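Local coordinates for protein member of s1p family of ribosomal proteins (PDB 5YH1) that probably acts as an exonuclease on nucleic acids, as RecJ-like DHH-family proteins do, and binds manganese through the DHH portion described here, at residues A[234-237]-A[238-242]; A[285-288]-A[289-293]; A[343-346]-A[347-351]; A[351-354]-A[355-359]; A[380-384]-A[385-389]. All blocks are in the same frame, centred on the assembly; numbering follows the deposited sequence.

In all five contacts side chains three to five residues apart meet on turns already joined by backbone hydrogen bonds. Contact 1 lies nearest the manganese site built from Asp67, Asp137, His163 and Asp229: the side chain of Phe236 is about 12 Å from the ion. In contact 3, Lys345 comes within about 14 Å of it. Contacts 3 and 4 follow each other along helix 343-358, share His351 and have centres about 12 Å apart. Contact 5, in the loop between strand 373-378 and helix 389-399, comes within about 6 Å of both, nearest atoms. Contact 2 starts helix 286-311, whose later residues pack on contact 3; its centre lies about 41 Å from that of contact 5.

Contact 1: residues A[234-237]-A[238-242]; sequences PEFY and QYLEY
Leu240 lies across the ring of Phe236, one helical turn earlier. Its CG stands over one face in a CH-pi contact, 4.1 Å from the centroid of the Phe236 ring and 17° off the normal. The two methyls divide the work: CD2 of Leu240 settles by the far end of the ring, 3.7 Å from CZ of Phe236, while CD1 is shared between Phe236 and Tyr237, lying 3.9 Å from CD1 of Tyr237. Phe236 starts out away from the following turn, but with its CG anti to the backbone N (chi1 169°) the end of the ring comes back to meet Leu240. The backbone holds the pair at this spacing, Leu240 N donating to Phe236 O at 2.9 Å. On a different face of the helix, Tyr239 N bonds to Glu235 O, also at 2.9 Å, and the tyrosine ring runs back so that its CE2 sits 4.0 Å from CB of Glu235.

Farther out, the polar ends of these residues are fixed by other parts of the chain: Tyr239 OH bonds to Glu205, and the Glu235 carboxylate to Tyr194 and Ser31. Phe236 and Leu240 press on helix 221-229 through Thr227 and Ala223. This is the i to i+4 apolar pairing of a helix face turned to its neighbours, here in a DHH domain, with the Phe236 side chain about 8 Å from that of the manganese ligand Asp229.

Contact 2: residues A[285-288]-A[289-293]; sequences NLQR and HRMLV
The capped first turn of helix 286-311 opens with His289 N bonded to Asn285 O at 3.2 Å, the first i to i+4 link. Asn285 is the N-cap: its OD1 accepts from Arg288 N at 3.1 Å, the donor standing 56° out of the plane of the amide carbonyl. The amide nitrogen ND2 of Asn285 lies over the centre of the Arg288 guanidinium, 3.8 Å above its plane.

Three side-chain pairs then run one turn apart. Leu286 places CD2 over a face of the Arg290 guanidinium, toward the rim, 3.3 Å from NH1 of Arg290; the arginine, extended from CG to NE, crosses the leucine at an angle. Met291, present as selenomethionine, turns its chain about the CG-SE bond (chi3 -82°), which folds CE onto the Gln287 carboxamide, 3.5 Å from CD of Gln287. Arg288 and Leu292 lie side by side, pointing the same way, with CG of Arg288 4.0 Å from CD1 of Leu292.

The polar ends look elsewhere. Arg288 NE donates to Ala153 O of the second subunit, whose Ala153 also packs on Met291 and Leu292, and His289 ND1 bonds to Glu278 O. A side-chain oxygen that meets a backbone N-H three residues on is the classic asparagine N-cap, placed here where a long helix begins beside a subunit interface.

Contact 3: residues A[343-346]-A[347-351]; sequences PGKL and SGIIH
Two donors grip Gly344 O, both from the same face of its carbonyl plane. The shorter bond comes from Ser347 OG, 2.6 Å from Gly344 O; the longer is the helical bond of Gly348 N, 3.3 Å from the same oxygen. Ser347 can reach back because its OG stands between the backbone N and the carbonyl carbon (chi1 71°), a torsion that turns the hydroxyl onto the carbonyl of the preceding turn. Replacing this serine with an alanine would probably leave Gly344 O with the long Gly348 N bond as its remaining partner within the two turns.

The Ser347 side of the helix belongs to a beta-alpha-beta unit, strand 325-330, helix 343-358 and strand 364-369, in which Ser347 touches Ala368 and also Val375 of strand 373-378. Elsewhere on the helix, Leu346 and Ile350 form an apolar pair one turn apart, CD1 of the isoleucine coming 3.9 Å from CG of Leu346. Lys345 bends at chi2 (69°), and the aliphatic part of its chain meets Ile349, CG of Lys345 lying 4.1 Å from CD1 of Ile349, while NZ goes on to a salt bridge with Glu258. Ile349 also packs on Gln304 and Leu308 of helix 286-311.

Contact 4: residues A[351-354]-A[355-359]; sequences HDHF and KEQYG
Regular i to i+4 bonds carry the chain from His351 to Tyr358, beginning with Lys355 N to His351 O at 2.9 Å, until Gly359 leaves the helix with a positive phi of 99°, a conformation in which a beta carbon would collide with the carbonyl oxygen of the residue before, hence glycine. These are the last turns of helix 343-358, the helix of a beta-alpha-beta unit that leads into strand 364-369.

Lys355 joins two residues of the turn before. Its CD rests against the His351 ring, 3.4 Å from CD2 of that histidine. Beyond it the chain bends at chi3 (46°), and NZ ends beside Asp352 in a long salt bridge, 3.6 Å from OD1 of Asp352. NZ also pairs with Glu360, while Asp352 OD2 has Arg230 as its stronger partner. Water 1 sits in the plane of the His351 ring at its edge, bonded to NE2, and accepts from Lys355 NZ at 3.0 Å. With an alanine here, Glu360 would probably lose its charged mate, water 1 its ammonium donor and the CD2 side of the His351 ring its cover.

Phe354 and Tyr358 run side by side, CD2 of Phe354 lying 3.7 Å from CE2 of Tyr358, and Arg325 adds a cation-pi contact to the tyrosine. His353 and Gln357 likewise point the same way, the ring and amide planes nearly perpendicular at 89°. On the outer side, water 2 lies in the plane of the His353 ring, 3.2 Å from ND1 of His353, and donates to Glu356 OE1 at 3.0 Å.

Contact 5: residues A[380-384]-A[385-389]; sequences DGMAK and YNFDL
Met382, a selenomethionine, curls its whole side chain to meet Phe387. All three of its torsions lie near -60°, a compact coil that brings CE back toward the main chain, 3.8 Å from CB of Phe387 and equally far from CD1 of that ring. Phe387 shapes its half of the contact differently: its CB bond aims toward Met382, but with CG anti to the backbone N (chi1 174°) the ring leads away, to pack on Val376 and Ala378 of strand 373-378. Met382 thus crosses the root of the phenylalanine and only part of its ring, while also resting on Ile324 and Pro363.

Tyr385 takes the rotamer with CG beside its backbone N, and its ring lies back along the preceding turn. Gly381 O sits at the ring edge, in its plane, 3.9 Å from CD1 of Tyr385. The hydroxyl at the far end bonds to Asn322 O. Lys384, bent at both chi3 and chi4, sends NZ to Asp361 O.

The backbone beneath is a turn with i to i+3 bonds: Tyr385 N donates to Met382 O at 2.9 Å, and Asn386 N to Ala383 O at 3.0 Å. Both donors stand well above the carbonyl planes, the first by 56°. Asn386 then adopts left-handed backbone angles and the chain straightens toward Asp388, the N-cap of helix 389-399. Polar side-chain ends held by backbone carbonyls of other loops, with Met382 and Phe387 buried together, imply a connection between strand and helix that is probably held in shape by both kinds of contact.

Contact 1: residues A[234-237]-A[238-242]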
# COMPACT_ATOMS: atom_id res chain seq x y z
N PRO A 234 5.20 39.95 8.23
CA PRO A 234 6.22 40.67 9.00
C PRO A 234 6.93 39.78 10.03
O PRO A 234 8.12 39.96 10.27
CB PRO A 234 5.41 41.76 9.70
CG PRO A 234 4.31 42.04 8.75
CD PRO A 234 3.95 40.71 8.14
N GLU A 235 6.20 38.83 10.62
CA GLU A 235 6.81 37.85 11.52
C GLU A 235 7.89 37.03 10.82
O GLU A 235 8.91 36.71 11.42
CB GLU A 235 5.75 36.89 12.09
CG GLU A 235 4.76 37.53 13.07
CD GLU A 235 3.51 38.07 12.42
OE1 GLU A 235 2.55 38.32 13.16
OE2 GLU A 235 3.45 38.25 11.19
N PHE A 236 7.66 36.70 9.55
CA PHE A 236 8.57 35.83 8.79
C PHE A 236 9.92 36.53 8.63
O PHE A 236 10.98 35.94 8.84
CB PHE A 236 7.95 35.45 7.43
CG PHE A 236 8.90 34.77 6.47
CD1 PHE A 236 9.47 33.54 6.78
CD2 PHE A 236 9.18 35.34 5.23
CE1 PHE A 236 10.33 32.91 5.89
CE2 PHE A 236 10.03 34.70 4.33
CZ PHE A 236 10.61 33.48 4.67
N TYR A 237 9.86 37.81 8.29
CA TYR A 237 11.08 38.57 8.01
C TYR A 237 11.92 38.74 9.27
O TYR A 237 13.13 38.81 9.18
CB TYR A 237 10.74 39.89 7.30
CG TYR A 237 10.09 39.62 5.96
CD1 TYR A 237 10.81 39.03 4.92
CD2 TYR A 237 8.75 39.90 5.74
CE1 TYR A 237 10.21 38.75 3.69
CE2 TYR A 237 8.14 39.63 4.51
CZ TYR A 237 8.89 39.06 3.49
OH TYR A 237 8.29 38.79 2.28
N GLN A 238 11.28 38.72 10.44
CA GLN A 238 12.02 38.62 11.70
C GLN A 238 12.57 37.21 11.92
O GLN A 238 13.73 37.05 12.33
CB GLN A 238 11.13 39.00 12.89
CG GLN A 238 10.62 40.44 12.88
CD GLN A 238 9.64 40.70 14.02
OE1 GLN A 238 10.03 40.73 15.19
NE2 GLN A 238 8.37 40.87 13.68
N TYR A 239 11.74 36.19 11.69
CA TYR A 239 12.17 34.80 11.90
C TYR A 239 13.43 34.47 11.07
O TYR A 239 14.29 33.74 11.52
CB TYR A 239 11.05 33.80 11.56
CG TYR A 239 9.99 33.61 12.65
CD1 TYR A 239 10.35 33.18 13.92
CD2 TYR A 239 8.64 33.83 12.38
CE1 TYR A 239 9.40 32.97 14.90
CE2 TYR A 239 7.68 33.63 13.37
CZ TYR A 239 8.06 33.20 14.62
OH TYR A 239 7.12 33.01 15.62
N LEU A 240 13.52 35.03 9.87
CA LEU A 240 14.69 34.83 9.00
C LEU A 240 16.04 35.15 9.65
O LEU A 240 17.06 34.54 9.31
CB LEU A 240 14.56 35.68 7.74
CG LEU A 240 13.59 35.18 6.67
CD1 LEU A 240 13.52 36.23 5.56
CD2 LEU A 240 14.01 33.83 6.10
N GLU A 241 16.06 36.11 10.56
CA GLU A 241 17.29 36.51 11.23
C GLU A 241 17.90 35.37 12.05
O GLU A 241 19.12 35.26 12.15
CB GLU A 241 17.04 37.75 12.10
CG GLU A 241 16.85 39.02 11.28
CD GLU A 241 18.17 39.51 10.70
OE1 GLU A 241 18.98 40.04 11.49
OE2 GLU A 241 18.41 39.33 9.49
N TYR A 242 17.06 34.50 12.63
CA TYR A 242 17.58 33.35 13.39
C TYR A 242 18.25 32.31 12.49
O TYR A 242 19.16 31.62 12.91
CB TYR A 242 16.46 32.68 14.18
CG TYR A 242 15.88 33.54 15.28
CD1 TYR A 242 16.54 33.69 16.49
CD2 TYR A 242 14.68 34.20 15.09
CE1 TYR A 242 16.01 34.48 17.49
CE2 TYR A 242 14.14 34.99 16.08
CZ TYR A 242 14.81 35.13 17.28
OH TYR A 242 14.26 35.91 18.26

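Contact 2: residues A[285-288]-A[289-293]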
# COMPACT_ATOMS: atom_id res chain seq x y z
N ASN A 285 25.21 17.49 13.63
CA ASN A 285 25.94 16.86 12.53
C ASN A 285 25.88 17.68 11.24
O ASN A 285 25.16 17.33 10.30
CB ASN A 285 25.42 15.44 12.31
CG ASN A 285 26.38 14.60 11.49
OD1 ASN A 285 27.20 15.12 10.72
ND2 ASN A 285 26.28 13.29 11.65
N LEU A 286 26.66 18.75 11.20
CA LEU A 286 26.67 19.68 10.06
C LEU A 286 27.06 19.01 8.74
O LEU A 286 26.53 19.35 7.67
CB LEU A 286 27.60 20.87 10.35
CG LEU A 286 27.81 21.88 9.20
CD1 LEU A 286 26.51 22.60 8.87
CD2 LEU A 286 28.92 22.87 9.55
N GLN A 287 27.98 18.06 8.81
CA GLN A 287 28.47 17.37 7.62
C GLN A 287 27.36 16.54 6.95
O GLN A 287 27.20 16.60 5.73
CB GLN A 287 29.67 16.48 7.98
CG GLN A 287 30.60 16.19 6.80
CD GLN A 287 31.42 14.91 6.99
OE1 GLN A 287 31.43 14.31 8.06
NE2 GLN A 287 32.11 14.51 5.93
N ARG A 288 26.60 15.79 7.73
CA ARG A 288 25.48 15.02 7.18
C ARG A 288 24.41 15.93 6.56
O ARG A 288 23.87 15.63 5.50
CB ARG A 288 24.86 14.11 8.23
CG ARG A 288 23.71 13.27 7.70
CD ARG A 288 23.31 12.20 8.70
NE ARG A 288 24.41 11.27 8.94
CZ ARG A 288 24.46 10.42 9.95
NH1 ARG A 288 23.47 10.33 10.81
NH2 ARG A 288 25.51 9.62 10.08
N HIS A 289 24.13 17.06 7.23
CA HIS A 289 23.19 18.02 6.68
C HIS A 289 23.67 18.48 5.31
O HIS A 289 22.90 18.51 4.35
CB HIS A 289 23.01 19.22 7.62
CG HIS A 289 22.40 20.41 6.97
ND1 HIS A 289 21.04 20.62 6.92
CD2 HIS A 289 22.96 21.45 6.30
CE1 HIS A 289 20.78 21.73 6.26
NE2 HIS A 289 21.94 22.26 5.88
N ARG A 290 24.94 18.86 5.22
CA ARG A 290 25.51 19.33 3.95
C ARG A 290 25.48 18.26 2.88
O ARG A 290 25.09 18.53 1.75
CB ARG A 290 26.95 19.82 4.15
CG ARG A 290 27.01 21.25 4.60
CD ARG A 290 28.38 21.63 5.12
NE ARG A 290 28.45 23.07 5.35
CZ ARG A 290 29.40 23.69 6.04
NH1 ARG A 290 30.40 23.00 6.60
NH2 ARG A 290 29.35 25.01 6.17
N MSE A 291 25.89 17.05 3.22
CA MSE A 291 25.89 15.95 2.23
C MSE A 291 24.50 15.67 1.71
O MSE A 291 24.32 15.50 0.51
CB MSE A 291 26.52 14.70 2.83
CG MSE A 291 28.03 14.92 2.97
SE MSE A 291 28.88 13.27 3.64
CE MSE A 291 28.59 13.32 5.58
N LEU A 292 23.51 15.67 2.58
CA LEU A 292 22.12 15.49 2.14
C LEU A 292 21.62 16.62 1.25
O LEU A 292 21.17 16.37 0.14
CB LEU A 292 21.19 15.32 3.33
CG LEU A 292 21.33 13.99 4.07
CD1 LEU A 292 20.57 14.03 5.37
CD2 LEU A 292 20.85 12.83 3.20
N VAL A 293 21.72 17.86 1.72
CA VAL A 293 21.19 18.99 0.95
C VAL A 293 21.96 19.23 -0.35
O VAL A 293 21.35 19.46 -1.39
CB VAL A 293 21.13 20.28 1.79
CG1 VAL A 293 20.72 21.47 0.93
CG2 VAL A 293 20.14 20.10 2.93

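Contact 3: residues A[343-346]-A[347-351]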
# COMPACT_ATOMS: atom_id res chain seq x y z
N PRO A 343 0.91 16.43 -9.76
CA PRO A 343 0.16 17.49 -10.45
C PRO A 343 0.14 18.82 -9.69
O PRO A 343 0.32 19.88 -10.29
CB PRO A 343 -1.24 16.91 -10.57
CG PRO A 343 -1.01 15.43 -10.66
CD PRO A 343 0.16 15.15 -9.75
N GLY A 344 -0.07 18.77 -8.38
CA GLY A 344 -0.06 19.98 -7.57
C GLY A 344 1.27 20.72 -7.65
O GLY A 344 1.30 21.93 -7.87
N LYS A 345 2.36 19.99 -7.48
CA LYS A 345 3.70 20.56 -7.52
C LYS A 345 4.05 21.04 -8.93
O LYS A 345 4.66 22.10 -9.10
CB LYS A 345 4.72 19.52 -7.05
CG LYS A 345 6.18 19.96 -7.09
CD LYS A 345 6.46 21.03 -6.06
CE LYS A 345 7.83 21.64 -6.27
NZ LYS A 345 8.13 22.68 -5.25
N LEU A 346 3.68 20.25 -9.94
CA LEU A 346 3.90 20.62 -11.33
C LEU A 346 3.20 21.92 -11.69
O LEU A 346 3.79 22.77 -12.35
CB LEU A 346 3.41 19.51 -12.27
CG LEU A 346 3.55 19.78 -13.78
CD1 LEU A 346 4.99 20.10 -14.16
CD2 LEU A 346 3.06 18.58 -14.56
N SER A 347 1.95 22.07 -11.28
CA SER A 347 1.20 23.30 -11.53
C SER A 347 1.91 24.51 -10.91
O SER A 347 1.93 25.58 -11.50
CB SER A 347 -0.23 23.21 -11.00
OG SER A 347 -0.23 23.23 -9.58
N GLY A 348 2.50 24.31 -9.74
CA GLY A 348 3.27 25.36 -9.08
C GLY A 348 4.52 25.75 -9.85
O GLY A 348 4.87 26.93 -9.93
N ILE A 349 5.19 24.75 -10.42
CA ILE A 349 6.42 24.98 -11.19
C ILE A 349 6.09 25.74 -12.47
O ILE A 349 6.83 26.64 -12.86
CB ILE A 349 7.11 23.64 -11.53
CG1 ILE A 349 7.73 23.03 -10.28
CG2 ILE A 349 8.17 23.81 -12.61
CD1 ILE A 349 8.00 21.54 -10.42
N ILE A 350 5.00 25.37 -13.13
CA ILE A 350 4.55 26.08 -14.33
C ILE A 350 4.12 27.50 -13.97
O ILE A 350 4.51 28.47 -14.63
CB ILE A 350 3.41 25.32 -15.03
CG1 ILE A 350 3.94 24.00 -15.62
CG2 ILE A 350 2.77 26.16 -16.13
CD1 ILE A 350 2.87 22.96 -15.90
N HIS A 351 3.34 27.61 -12.90
CA HIS A 351 2.85 28.91 -12.45
C HIS A 351 4.02 29.85 -12.11
O HIS A 351 4.02 31.01 -12.55
CB HIS A 351 1.93 28.74 -11.24
CG HIS A 351 1.18 29.98 -10.88
ND1 HIS A 351 0.30 30.59 -11.74
CD2 HIS A 351 1.15 30.69 -9.73
CE1 HIS A 351 -0.24 31.64 -11.14
NE2 HIS A 351 0.26 31.72 -9.92

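Contact 4: residues A[351-354]-A[355-359]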
# COMPACT_ATOMS: atom_id res chain seq x y z
N HIS A 351 3.34 27.61 -12.90
CA HIS A 351 2.85 28.91 -12.45
C HIS A 351 4.02 29.85 -12.11
O HIS A 351 4.02 31.01 -12.55
CB HIS A 351 1.93 28.74 -11.24
CG HIS A 351 1.18 29.98 -10.88
ND1 HIS A 351 0.30 30.59 -11.74
CD2 HIS A 351 1.15 30.69 -9.73
CE1 HIS A 351 -0.24 31.64 -11.14
NE2 HIS A 351 0.26 31.72 -9.92
N ASP A 352 4.99 29.35 -11.36
CA ASP A 352 6.19 30.13 -11.01
C ASP A 352 6.92 30.62 -12.24
O ASP A 352 7.42 31.75 -12.26
CB ASP A 352 7.17 29.31 -10.17
CG ASP A 352 6.69 29.07 -8.77
OD1 ASP A 352 5.73 29.75 -8.33
OD2 ASP A 352 7.24 28.17 -8.11
N HIS A 353 6.99 29.79 -13.27
CA HIS A 353 7.66 30.17 -14.50
C HIS A 353 6.97 31.36 -15.14
O HIS A 353 7.64 32.29 -15.60
CB HIS A 353 7.70 29.00 -15.48
CG HIS A 353 8.17 29.37 -16.85
ND1 HIS A 353 9.50 29.38 -17.20
CD2 HIS A 353 7.48 29.74 -17.95
CE1 HIS A 353 9.61 29.74 -18.47
NE2 HIS A 353 8.40 29.97 -18.94
N PHE A 354 5.64 31.35 -15.14
CA PHE A 354 4.88 32.45 -15.71
C PHE A 354 5.01 33.71 -14.86
O PHE A 354 5.04 34.82 -15.39
CB PHE A 354 3.42 32.05 -15.99
CG PHE A 354 3.25 31.29 -17.27
CD1 PHE A 354 3.36 29.90 -17.31
CD2 PHE A 354 3.02 31.96 -18.46
CE1 PHE A 354 3.24 29.20 -18.50
CE2 PHE A 354 2.90 31.27 -19.66
CZ PHE A 354 3.00 29.88 -19.68
N LYS A 355 5.14 33.54 -13.54
CA LYS A 355 5.38 34.66 -12.62
C LYS A 355 6.75 35.30 -12.81
O LYS A 355 6.87 36.53 -12.82
CB LYS A 355 5.19 34.22 -11.16
CG LYS A 355 3.73 34.22 -10.73
CD LYS A 355 3.42 33.26 -9.61
CE LYS A 355 4.44 33.37 -8.49
NZ LYS A 355 3.93 32.71 -7.25
N GLU A 356 7.78 34.48 -12.96
CA GLU A 356 9.13 34.96 -13.26
C GLU A 356 9.16 35.74 -14.56
O GLU A 356 9.80 36.78 -14.64
CB GLU A 356 10.13 33.79 -13.31
CG GLU A 356 10.52 33.29 -11.92
CD GLU A 356 10.95 31.82 -11.88
OE1 GLU A 356 11.37 31.26 -12.92
OE2 GLU A 356 10.89 31.23 -10.78
N GLN A 357 8.46 35.26 -15.58
CA GLN A 357 8.47 35.92 -16.88
C GLN A 357 7.66 37.23 -16.94
O GLN A 357 8.10 38.20 -17.55
CB GLN A 357 7.96 34.96 -17.95
CG GLN A 357 8.05 35.52 -19.35
CD GLN A 357 7.88 34.46 -20.42
OE1 GLN A 357 7.92 33.26 -20.14
NE2 GLN A 357 7.71 34.90 -21.65
N TYR A 358 6.48 37.25 -16.31
CA TYR A 358 5.55 38.38 -16.43
C TYR A 358 5.35 39.17 -15.14
O TYR A 358 4.74 40.23 -15.17
CB TYR A 358 4.20 37.88 -16.94
CG TYR A 358 4.27 37.21 -18.28
CD1 TYR A 358 4.40 37.96 -19.43
CD2 TYR A 358 4.23 35.83 -18.40
CE1 TYR A 358 4.48 37.36 -20.68
CE2 TYR A 358 4.30 35.21 -19.64
CZ TYR A 358 4.42 35.99 -20.77
OH TYR A 358 4.49 35.39 -22.01
N GLY A 359 5.83 38.65 -14.01
CA GLY A 359 5.69 39.32 -12.72
C GLY A 359 4.55 38.77 -11.88
O GLY A 359 3.45 38.50 -12.39
O HOH W 1 0.98 32.70 -7.04
O HOH W 2 10.90 28.70 -14.41

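Contact 5: residues A[380-384]-A[385-389]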
# COMPACT_ATOMS: atom_id res chain seq x y z
N ASP A 380 -0.82 37.12 -7.09
CA ASP A 380 -1.30 38.26 -6.29
C ASP A 380 -2.05 39.26 -7.15
O ASP A 380 -3.04 39.82 -6.71
CB ASP A 380 -0.14 38.95 -5.60
CG ASP A 380 0.47 38.10 -4.52
OD1 ASP A 380 -0.20 37.15 -4.05
OD2 ASP A 380 1.62 38.36 -4.14
N GLY A 381 -1.59 39.45 -8.38
CA GLY A 381 -2.28 40.30 -9.35
C GLY A 381 -3.75 40.01 -9.58
O GLY A 381 -4.51 40.90 -9.96
N MSE A 382 -4.16 38.76 -9.34
CA MSE A 382 -5.57 38.37 -9.51
C MSE A 382 -6.46 39.02 -8.47
O MSE A 382 -7.67 39.16 -8.67
CB MSE A 382 -5.72 36.85 -9.46
CG MSE A 382 -4.93 36.10 -10.53
SE MSE A 382 -5.74 36.43 -12.28
CE MSE A 382 -7.58 35.80 -11.90
N ALA A 383 -5.89 39.43 -7.34
CA ALA A 383 -6.66 40.17 -6.33
C ALA A 383 -7.33 41.43 -6.91
O ALA A 383 -8.42 41.79 -6.51
CB ALA A 383 -5.78 40.53 -5.14
N LYS A 384 -6.67 42.07 -7.89
CA LYS A 384 -7.21 43.25 -8.57
C LYS A 384 -8.52 42.98 -9.31
O LYS A 384 -9.20 43.92 -9.74
CB LYS A 384 -6.17 43.83 -9.54
CG LYS A 384 -4.90 44.32 -8.86
CD LYS A 384 -3.94 44.99 -9.83
CE LYS A 384 -2.92 44.04 -10.47
NZ LYS A 384 -1.51 44.41 -10.15
N TYR A 385 -8.85 41.71 -9.50
CA TYR A 385 -10.07 41.32 -10.19
C TYR A 385 -11.06 40.62 -9.25
O TYR A 385 -12.07 40.09 -9.71
CB TYR A 385 -9.72 40.39 -11.34
CG TYR A 385 -8.94 41.05 -12.45
CD1 TYR A 385 -7.55 41.20 -12.36
CD2 TYR A 385 -9.58 41.52 -13.58
CE1 TYR A 385 -6.83 41.79 -13.38
CE2 TYR A 385 -8.86 42.11 -14.61
CZ TYR A 385 -7.49 42.25 -14.50
OH TYR A 385 -6.78 42.85 -15.50
N ASN A 386 -10.77 40.64 -7.95
CA ASN A 386 -11.58 39.94 -6.94
C ASN A 386 -11.81 38.46 -7.26
O ASN A 386 -12.91 37.93 -7.12
CB ASN A 386 -12.91 40.68 -6.71
CG ASN A 386 -12.72 41.96 -5.94
OD1 ASN A 386 -12.59 41.94 -4.71
ND2 ASN A 386 -12.67 43.09 -6.64
N PHE A 387 -10.74 37.80 -7.70
CA PHE A 387 -10.80 36.37 -7.95
C PHE A 387 -10.99 35.65 -6.62
O PHE A 387 -10.25 35.87 -5.68
CB PHE A 387 -9.52 35.89 -8.63
CG PHE A 387 -9.46 34.41 -8.78
CD1 PHE A 387 -10.09 33.78 -9.83
CD2 PHE A 387 -8.80 33.63 -7.84
CE1 PHE A 387 -10.06 32.40 -9.97
CE2 PHE A 387 -8.76 32.25 -7.97
CZ PHE A 387 -9.39 31.64 -9.04
N ASP A 388 -12.00 34.79 -6.55
CA ASP A 388 -12.21 33.96 -5.36
C ASP A 388 -12.63 32.58 -5.83
O ASP A 388 -13.72 32.40 -6.36
CB ASP A 388 -13.29 34.58 -4.45
CG ASP A 388 -13.48 33.80 -3.14
OD1 ASP A 388 -13.29 32.57 -3.09
OD2 ASP A 388 -13.84 34.43 -2.14
N LEU A 389 -11.73 31.61 -5.63
CA LEU A 389 -11.95 30.26 -6.09
C LEU A 389 -13.15 29.60 -5.41
O LEU A 389 -13.92 28.91 -6.07
CB LEU A 389 -10.68 29.42 -5.87
CG LEU A 389 -10.75 27.94 -6.27
CD1 LEU A 389 -11.02 27.81 -7.76
CD2 LEU A 389 -9.46 27.24 -5.87